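Local coordinates for molybdenum-binding-protein (Azotobacter vinelandii, PDB 1H9M) that binds molybdate in the cytoplasm and probably serves molybdenum storage and homeostasis, at residues T90-T93 against A98-T101. Sequence-based numbering, arbitrary orientation.
Sequences TIET and AEVT
Thr90 pairs with Thr101 partway along an antiparallel β-hairpin, strands 82-93 and 97-104, in the second TOBE domain, a family of the OB clan. Of the two bonds closing this hydrogen-bonded pair, Thr101 N to Thr90 O is the shorter at 2.9 Å, whereas Thr90 N to Thr101 O is weak. The two side chains lie side by side, pointing the same way. With chi1 at 56°, Thr90 OG1 sits between its own N and carbonyl carbon, and from there it meets Thr101 CB at 3.4 Å. One water ties the pair together, hydrogen-bonded to both OG1 atoms and donating to Glu99 O. Thr101 OG1 also bonds Thr111 OG1 on the next strand, 109-115.

Ile91 faces Val100 as a non-hydrogen-bonded pair on the other face of the sheet. Its CG2, anti to the backbone N, reaches both Val100 CG2 (4.3 Å) and Ala98 CB. Helix 116-121 covers this apolar side through Val119, which touches Ala98 and Val100.

Glu92 and Glu99 return to the face of the threonines and exchange two backbone bonds. Glu92 N to Glu99 O, at 2.8 Å, is nearly straight, 172° at the hydrogen. Glu99 O also accepts the water, so two donors grip it. Both glutamates extend fully and their carboxylate planes are only 9° apart. Glu92 OE1 lies 3.9 Å from Glu99 OE1, and the like charges would tend to raise the proton affinity, an effect that Arg9, which touches Glu99, would probably offset there. The Glu99 side chain lies about 6 Å from a bound molybdate.

Thr93, opposite Ala98, ends the pairing where the CA atoms approach to 4.2 Å, and its OG1 stands 4.1 Å from Ala98 CB.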
# COMPACT_ATOMS: atom_id res chain seq x y z
N THR A 90 -11.35 -16.49 -12.07
CA THR A 90 -10.44 -16.45 -13.20
C THR A 90 -8.99 -16.13 -12.74
O THR A 90 -8.77 -15.61 -11.64
CB THR A 90 -10.81 -15.38 -14.21
OG1 THR A 90 -10.88 -14.08 -13.60
CG2 THR A 90 -12.18 -15.59 -14.86
N ILE A 91 -8.04 -16.64 -13.50
CA ILE A 91 -6.62 -16.32 -13.33
C ILE A 91 -6.06 -15.89 -14.69
O ILE A 91 -6.22 -16.58 -15.70
CB ILE A 91 -5.76 -17.42 -12.74
CG1 ILE A 91 -6.36 -17.90 -11.40
CG2 ILE A 91 -4.33 -16.97 -12.47
CD1 ILE A 91 -5.56 -18.97 -10.69
N GLU A 92 -5.46 -14.69 -14.66
CA GLU A 92 -4.77 -14.26 -15.88
C GLU A 92 -3.28 -14.19 -15.54
O GLU A 92 -2.94 -13.31 -14.74
CB GLU A 92 -5.28 -12.96 -16.43
CG GLU A 92 -4.59 -12.74 -17.78
CD GLU A 92 -5.04 -11.47 -18.46
OE1 GLU A 92 -5.84 -10.71 -17.87
OE2 GLU A 92 -4.56 -11.26 -19.59
N THR A 93 -2.46 -15.07 -16.12
CA THR A 93 -1.05 -15.08 -15.77
C THR A 93 -0.23 -14.19 -16.68
O THR A 93 -0.56 -14.04 -17.87
CB THR A 93 -0.51 -16.51 -15.71
OG1 THR A 93 -1.24 -17.22 -14.70
CG2 THR A 93 0.95 -16.60 -15.33
N ALA A 98 0.35 -12.35 -11.65
CA ALA A 98 -0.87 -12.92 -12.14
C ALA A 98 -2.09 -12.23 -11.50
O ALA A 98 -2.00 -11.90 -10.32
CB ALA A 98 -1.06 -14.41 -11.76
N GLU A 99 -3.14 -12.00 -12.27
CA GLU A 99 -4.32 -11.30 -11.75
C GLU A 99 -5.35 -12.37 -11.40
O GLU A 99 -5.72 -13.18 -12.27
CB GLU A 99 -4.87 -10.33 -12.81
CG GLU A 99 -6.08 -9.50 -12.45
CD GLU A 99 -6.44 -8.47 -13.52
OE1 GLU A 99 -5.84 -8.53 -14.62
OE2 GLU A 99 -7.31 -7.60 -13.33
N VAL A 100 -5.70 -12.46 -10.15
CA VAL A 100 -6.64 -13.49 -9.68
C VAL A 100 -7.96 -12.83 -9.33
O VAL A 100 -7.98 -11.95 -8.46
CB VAL A 100 -6.08 -14.21 -8.47
CG1 VAL A 100 -7.04 -15.30 -7.94
CG2 VAL A 100 -4.75 -14.89 -8.75
N THR A 101 -9.09 -13.29 -9.91
CA THR A 101 -10.38 -12.73 -9.44
C THR A 101 -11.13 -13.82 -8.65
O THR A 101 -11.14 -14.98 -9.09
CB THR A 101 -11.20 -12.32 -10.67
OG1 THR A 101 -10.55 -11.25 -11.39
CG2 THR A 101 -12.61 -11.83 -10.34
O HOH W 1 -8.36 -12.69 -13.02